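Local coordinates for appr-1-p processing domain protein (Thermus aquaticus Y51MC23, PDB 5M31) that belongs to the macro domain family, a compact alpha/beta fold built around a mixed central sheet, with no function assigned here, at residues A[32-37]-A[91-96]; A[68-73]-A[85-90]. One frame throughout, in Å; residues are numbered along the deposited sequence.

Contact 1: A[32-37]-A[91-96]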
loop_
_atom_site.group_PDB
_atom_site.type_symbol
_atom_site.label_atom_id
_atom_site.label_comp_id
_atom_site.label_asym_id
_atom_site.label_seq_id
_atom_site.Cartn_x
_atom_site.Cartn_y
_atom_site.Cartn_z
ATOM N N ASN A 32 5.197 -1.076 -8.550
ATOM C CA ASN A 32 6.553 -0.715 -9.023
ATOM C C ASN A 32 6.508 0.692 -9.588
ATOM O O ASN A 32 5.464 1.385 -9.502
ATOM C CB ASN A 32 7.012 -1.691 -10.085
ATOM C CG ASN A 32 6.060 -1.743 -11.283
ATOM O OD1 ASN A 32 6.010 -0.836 -12.099
ATOM N ND2 ASN A 32 5.237 -2.785 -11.325
ATOM N N THR A 33 7.645 1.181 -10.067
ATOM C CA THR A 33 7.740 2.573 -10.488
ATOM C C THR A 33 7.722 2.736 -11.986
ATOM O O THR A 33 7.909 3.844 -12.485
ATOM C CB THR A 33 9.008 3.233 -9.933
ATOM O OG1 THR A 33 10.145 2.668 -10.603
ATOM C CG2 THR A 33 9.087 3.066 -8.418
ATOM N N VAL A 34 7.548 1.649 -12.712
ATOM C CA VAL A 34 7.562 1.694 -14.191
ATOM C C VAL A 34 6.195 1.611 -14.891
ATOM O O VAL A 34 6.136 1.628 -16.110
ATOM C CB VAL A 34 8.599 0.687 -14.775
ATOM C CG1 VAL A 34 9.942 0.951 -14.129
ATOM C CG2 VAL A 34 8.182 -0.761 -14.566
ATOM N N GLY A 35 5.110 1.590 -14.128
ATOM C CA GLY A 35 3.788 1.828 -14.688
ATOM C C GLY A 35 3.086 0.580 -15.129
ATOM O O GLY A 35 2.211 0.635 -15.982
ATOM N N VAL A 36 3.427 -0.548 -14.493
ATOM C CA VAL A 36 2.836 -1.836 -14.824
ATOM C C VAL A 36 2.146 -2.471 -13.602
ATOM O O VAL A 36 2.723 -2.531 -12.502
ATOM C CB VAL A 36 3.957 -2.755 -15.352
ATOM C CG1 VAL A 36 3.498 -4.196 -15.439
ATOM C CG2 VAL A 36 4.430 -2.231 -16.689
ATOM N N MET A 37 0.892 -2.891 -13.768
ATOM C CA MET A 37 0.226 -3.665 -12.724
ATOM C C MET A 37 -0.156 -4.986 -13.344
ATOM O O MET A 37 -1.268 -5.155 -13.813
ATOM C CB MET A 37 -1.022 -2.916 -12.183
ATOM C CG MET A 37 -0.686 -1.645 -11.435
ATOM S SD MET A 37 -2.164 -1.223 -10.447
ATOM C CE MET A 37 -1.753 0.476 -10.079
ATOM N N LYS A 91 11.526 -1.139 -8.143
ATOM C CA LYS A 91 11.550 -0.260 -9.300
ATOM C C LYS A 91 10.833 -0.910 -10.475
ATOM O O LYS A 91 9.866 -0.406 -10.977
ATOM C CB LYS A 91 12.994 0.125 -9.653
ATOM C CG LYS A 91 13.631 0.941 -8.573
ATOM C CD LYS A 91 15.004 1.389 -8.990
ATOM C CE LYS A 91 15.730 2.052 -7.838
ATOM N NZ LYS A 91 17.144 2.050 -8.288
ATOM N N HIS A 92 11.360 -2.032 -10.957
ATOM C CA HIS A 92 10.782 -2.685 -12.085
ATOM C C HIS A 92 9.992 -3.880 -11.611
ATOM O O HIS A 92 10.311 -4.513 -10.625
ATOM C CB HIS A 92 11.878 -3.112 -13.065
ATOM C CG HIS A 92 11.366 -3.598 -14.391
ATOM N ND1 HIS A 92 10.936 -4.889 -14.585
ATOM C CD2 HIS A 92 11.325 -3.005 -15.606
ATOM C CE1 HIS A 92 10.630 -5.075 -15.858
ATOM N NE2 HIS A 92 10.813 -3.926 -16.489
ATOM N N TRP A 93 8.994 -4.236 -12.387
ATOM C CA TRP A 93 8.117 -5.307 -11.988
ATOM C C TRP A 93 8.783 -6.672 -11.925
ATOM O O TRP A 93 8.341 -7.536 -11.201
ATOM C CB TRP A 93 6.868 -5.312 -12.856
ATOM C CG TRP A 93 7.075 -5.484 -14.293
ATOM C CD1 TRP A 93 7.201 -4.504 -15.225
ATOM C CD2 TRP A 93 7.143 -6.706 -14.988
ATOM N NE1 TRP A 93 7.248 -5.017 -16.431
ATOM C CE2 TRP A 93 7.273 -6.389 -16.333
ATOM C CE3 TRP A 93 7.128 -8.051 -14.603
ATOM C CZ2 TRP A 93 7.373 -7.334 -17.290
ATOM C CZ3 TRP A 93 7.221 -8.982 -15.535
ATOM C CH2 TRP A 93 7.354 -8.650 -16.875
ATOM N N ARG A 94 9.887 -6.872 -12.653
ATOM C CA ARG A 94 10.653 -8.108 -12.545
ATOM C C ARG A 94 11.557 -8.249 -11.332
ATOM O O ARG A 94 12.070 -9.356 -11.079
ATOM C CB ARG A 94 11.482 -8.350 -13.799
ATOM C CG ARG A 94 10.596 -8.762 -14.942
ATOM C CD ARG A 94 11.306 -9.545 -15.986
ATOM N NE ARG A 94 12.027 -8.649 -16.895
ATOM C CZ ARG A 94 11.471 -8.048 -17.945
ATOM N NH1 ARG A 94 10.180 -8.262 -18.219
ATOM N NH2 ARG A 94 12.187 -7.242 -18.732
ATOM N N HIS A 95 11.882 -7.132 -10.697
ATOM C CA HIS A 95 12.749 -7.137 -9.552
ATOM C C HIS A 95 12.003 -7.682 -8.368
ATOM O O HIS A 95 10.811 -7.549 -8.307
ATOM C CB HIS A 95 13.162 -5.711 -9.180
ATOM C CG HIS A 95 13.914 -4.996 -10.256
ATOM N ND1 HIS A 95 14.109 -3.629 -10.249
ATOM C CD2 HIS A 95 14.612 -5.462 -11.319
ATOM C CE1 HIS A 95 14.836 -3.279 -11.293
ATOM N NE2 HIS A 95 15.149 -4.370 -11.961
ATOM N N PRO A 96 12.719 -8.220 -7.407
ATOM C CA PRO A 96 12.059 -8.604 -6.147
ATOM C C PRO A 96 11.682 -7.340 -5.384
ATOM O O PRO A 96 12.221 -6.283 -5.649
ATOM C CB PRO A 96 13.164 -9.351 -5.376
ATOM C CG PRO A 96 14.420 -8.961 -6.028
ATOM C CD PRO A 96 14.140 -8.570 -7.442
#
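The backbone N of T33 donates to the carbonyl O of K91 over 2.9 Å, a fairly straight bond (158° at the hydrogen) that joins the loop after strand 26-31 to the loop after strand 83-88. The hydroxyl OG1 of T33 stands 3.1 Å from that same K91 O, although its proton has another acceptor within reach. CB of N32 and CG1 of V34 also close in on this oxygen.

N32 organises its own loop. With CG lying between the backbone N and the carbonyl carbon (chi1 58°), its amide turns back over the following residues: OD1 takes the backbone N of V34 on a lone pair at 3.0 Å, closing an Asx turn, and a weak bond from the N of G35 adds to it. The other end of the amide, ND2, donates to the carbonyl O of V36 over 2.8 Å. The side chain lies alongside W93, pointing the same way, with ND2 3.4 Å from W93 CB and the amide plane turned 51° from the indole.

Packing centres on the pyrrole part of W93. CG1 of V36 sits over one face, 4.0 Å from the centroid of the five-membered ring, a CH-pi contact. CG2 of V34 comes instead to the indole edge, 3.9 Å from W93 CD1, and also touches the H92 ring obliquely. H92 itself begins a type I beta turn ending at H95, and its ND1 receives the backbone N of R94.

A bound glycerol lies beside W93. The chemistry is that of two surface loops joined by one settled hydrogen bond, to K91 O, and by packing on W93, with an asparagine whose amide is committed at both ends fixing the shape of the loop that meets the tryptophan.

Contact 2: A[68-73]-A[85-90]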
loop_
_atom_site.group_PDB
_atom_site.type_symbol
_atom_site.label_atom_id
_atom_site.label_comp_id
_atom_site.label_asym_id
_atom_site.label_seq_id
_atom_site.Cartn_x
_atom_site.Cartn_y
_atom_site.Cartn_z
ATOM N N GLY A 68 9.861 5.402 -1.625
ATOM C CA GLY A 68 9.593 6.303 -0.503
ATOM C C GLY A 68 8.616 7.379 -0.842
ATOM O O GLY A 68 8.463 8.326 -0.058
ATOM N N ARG A 69 7.912 7.255 -1.982
ATOM C CA ARG A 69 6.977 8.292 -2.431
ATOM C C ARG A 69 5.700 7.612 -2.926
ATOM O O ARG A 69 5.551 7.305 -4.080
ATOM C CB ARG A 69 7.620 9.235 -3.419
ATOM C CG ARG A 69 6.848 10.485 -3.788
ATOM C CD ARG A 69 7.563 11.294 -4.780
ATOM N NE ARG A 69 6.717 12.390 -5.207
ATOM C CZ ARG A 69 6.973 13.157 -6.257
ATOM N NH1 ARG A 69 8.058 12.959 -6.986
ATOM N NH2 ARG A 69 6.149 14.144 -6.544
ATOM N N ILE A 70 4.769 7.406 -1.988
ATOM C CA ILE A 70 3.492 6.778 -2.275
ATOM C C ILE A 70 2.696 7.653 -3.207
ATOM O O ILE A 70 2.567 8.887 -2.999
ATOM C CB ILE A 70 2.707 6.544 -0.961
ATOM C CG1 ILE A 70 3.480 5.487 -0.146
ATOM C CG2 ILE A 70 1.258 6.126 -1.238
ATOM C CD1 ILE A 70 3.014 5.280 1.251
ATOM N N PHE A 71 2.076 7.041 -4.185
ATOM C CA PHE A 71 1.153 7.746 -5.041
ATOM C C PHE A 71 -0.276 7.454 -4.596
ATOM O O PHE A 71 -0.704 6.330 -4.677
ATOM C CB PHE A 71 1.332 7.340 -6.491
ATOM C CG PHE A 71 0.257 7.906 -7.397
ATOM C CD1 PHE A 71 0.171 9.256 -7.594
ATOM C CD2 PHE A 71 -0.730 7.077 -7.980
ATOM C CE1 PHE A 71 -0.867 9.813 -8.333
ATOM C CE2 PHE A 71 -1.734 7.639 -8.761
ATOM C CZ PHE A 71 -1.812 8.992 -8.924
ATOM N N VAL A 72 -0.985 8.489 -4.103
ATOM C CA VAL A 72 -2.336 8.337 -3.606
ATOM C C VAL A 72 -3.335 8.761 -4.651
ATOM O O VAL A 72 -3.159 9.824 -5.308
ATOM C CB VAL A 72 -2.569 9.164 -2.320
ATOM C CG1 VAL A 72 -4.015 9.017 -1.863
ATOM C CG2 VAL A 72 -1.663 8.690 -1.217
ATOM N N TYR A 73 -4.328 7.923 -4.879
ATOM C CA TYR A 73 -5.460 8.272 -5.741
ATOM C C TYR A 73 -6.727 8.429 -4.885
ATOM O O TYR A 73 -7.022 7.553 -4.045
ATOM C CB TYR A 73 -5.690 7.221 -6.834
ATOM C CG TYR A 73 -6.817 7.555 -7.771
ATOM C CD1 TYR A 73 -6.706 8.636 -8.691
ATOM C CD2 TYR A 73 -8.061 6.902 -7.687
ATOM C CE1 TYR A 73 -7.743 8.947 -9.534
ATOM C CE2 TYR A 73 -9.091 7.228 -8.545
ATOM C CZ TYR A 73 -8.954 8.275 -9.418
ATOM O OH TYR A 73 -9.973 8.584 -10.275
ATOM N N PHE A 85 -3.577 3.832 -1.936
ATOM C CA PHE A 85 -2.219 4.241 -1.632
ATOM C C PHE A 85 -1.297 3.273 -2.392
ATOM O O PHE A 85 -1.182 2.111 -1.968
ATOM C CB PHE A 85 -1.909 4.101 -0.177
ATOM C CG PHE A 85 -2.404 5.254 0.715
ATOM C CD1 PHE A 85 -3.617 5.861 0.560
ATOM C CD2 PHE A 85 -1.672 5.588 1.822
ATOM C CE1 PHE A 85 -4.045 6.893 1.465
ATOM C CE2 PHE A 85 -2.079 6.567 2.725
ATOM C CZ PHE A 85 -3.262 7.242 2.519
ATOM N N ASN A 86 -0.723 3.760 -3.484
ATOM C CA ASN A 86 0.079 2.929 -4.387
ATOM C C ASN A 86 1.509 3.027 -3.859
ATOM O O ASN A 86 2.153 4.046 -4.000
ATOM C CB ASN A 86 -0.058 3.362 -5.834
ATOM C CG ASN A 86 -1.474 3.230 -6.377
ATOM O OD1 ASN A 86 -1.934 2.131 -6.731
ATOM N ND2 ASN A 86 -2.237 4.376 -6.354
ATOM N N PHE A 87 1.909 1.953 -3.178
ATOM C CA PHE A 87 3.175 1.868 -2.342
ATOM C C PHE A 87 4.226 1.137 -3.166
ATOM O O PHE A 87 4.115 -0.054 -3.364
ATOM C CB PHE A 87 2.782 1.061 -1.073
ATOM C CG PHE A 87 3.841 0.928 -0.031
ATOM C CD1 PHE A 87 5.003 0.227 -0.261
ATOM C CD2 PHE A 87 3.601 1.329 1.252
ATOM C CE1 PHE A 87 5.940 0.013 0.736
ATOM C CE2 PHE A 87 4.509 1.086 2.277
ATOM C CZ PHE A 87 5.685 0.446 2.011
ATOM N N PRO A 88 5.248 1.846 -3.631
ATOM C CA PRO A 88 6.271 1.165 -4.404
ATOM C C PRO A 88 7.135 0.231 -3.530
ATOM O O PRO A 88 7.647 0.652 -2.512
ATOM C CB PRO A 88 7.110 2.344 -4.980
ATOM C CG PRO A 88 6.258 3.531 -4.815
ATOM C CD PRO A 88 5.460 3.297 -3.609
ATOM N N THR A 89 7.346 -1.022 -3.945
ATOM C CA THR A 89 8.207 -1.902 -3.187
ATOM C C THR A 89 9.397 -2.291 -4.011
ATOM O O THR A 89 10.231 -3.010 -3.551
ATOM C CB THR A 89 7.534 -3.209 -2.793
ATOM O OG1 THR A 89 7.163 -3.930 -3.965
ATOM C CG2 THR A 89 6.256 -2.976 -1.979
ATOM N N LYS A 90 9.420 -1.811 -5.225
ATOM C CA LYS A 90 10.469 -2.182 -6.209
ATOM C C LYS A 90 10.419 -1.217 -7.400
ATOM O O LYS A 90 9.395 -0.499 -7.634
ATOM C CB LYS A 90 10.221 -3.597 -6.669
ATOM C CG LYS A 90 8.927 -3.750 -7.471
ATOM C CD LYS A 90 8.626 -5.180 -7.868
ATOM C CE LYS A 90 8.333 -6.085 -6.671
ATOM N NZ LYS A 90 8.222 -7.483 -7.178
HETATM O O HOH W 1 8.813 2.768 -1.135
#
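The carbonyl O of F71 is gripped twice by N86: the backbone N arrives at 2.8 Å and the side-chain ND2 at 3.0 Å, from opposite faces of the carbonyl plane. F71 returns a bond through its own N to the O of N86 (3.0 Å), making this the hydrogen-bonded pair of an antiparallel hairpin between strands 71-74 and 83-88. V72 and F85 form the neighbouring non-hydrogen-bonded pair.

The N86 side chain reaches across to F71 O with CG anti to its own carbonyl carbon and beside its backbone N (chi1 -63°). F71 O lies close to the amide plane, and the bond from ND2 is moderately bent. The F71 ring runs alongside with its plane 22° from the amide, bringing CD2 within 3.5 Å of ND2. Both ends of the amide have further partners: ND2 also bonds OD1 of N52 on helix 50-61, while OD1 receives ND2 of N29 on the adjacent strand.

On the face carrying V72 and F85, CG2 of V72 lies over the phenyl ring of F85, 3.9 Å from its centroid and only 14° off the normal, a CH-pi contact. The two branches of I70 divide their contacts: CG2 touches F85 CB, whereas CD1 reaches F87 CD2 at 4.0 Å. Helix 99-116 covers this face through L109 and R112. Farther along, a water accepts from the N of G68 and donates to the O of P88, bridging the backbones beyond the paired residues.

N86 thus supplements the regular strand pairing with a third bond to the edge strand, and its buried amide, held by partners on three elements, ties that strand to helix 50-61 and strand 26-31.

In the fold
The two contacts lie about 12 Å apart, centre to centre, in one macro domain. Along the chain, contact 2 falls entirely between the two segments of contact 1: 32-37, 68-73, 85-90, then 91-96. Contact 2 sits in the interior, where the hairpin forms the 71-74 edge of the mixed sheet; contact 1 joins surface loops that follow the adjacent strands 26-31 and 83-88. Segments 85-90 and 91-96 are continuous, so the strand leads directly into the loop. K90 reinforces this junction, its NZ within 2.8 Å of H95 O as a probable hydrogen bond, while its carbonyl O packs against N32 and T33. The end of strand 83-88 and the surface loops thus meet directly through K90.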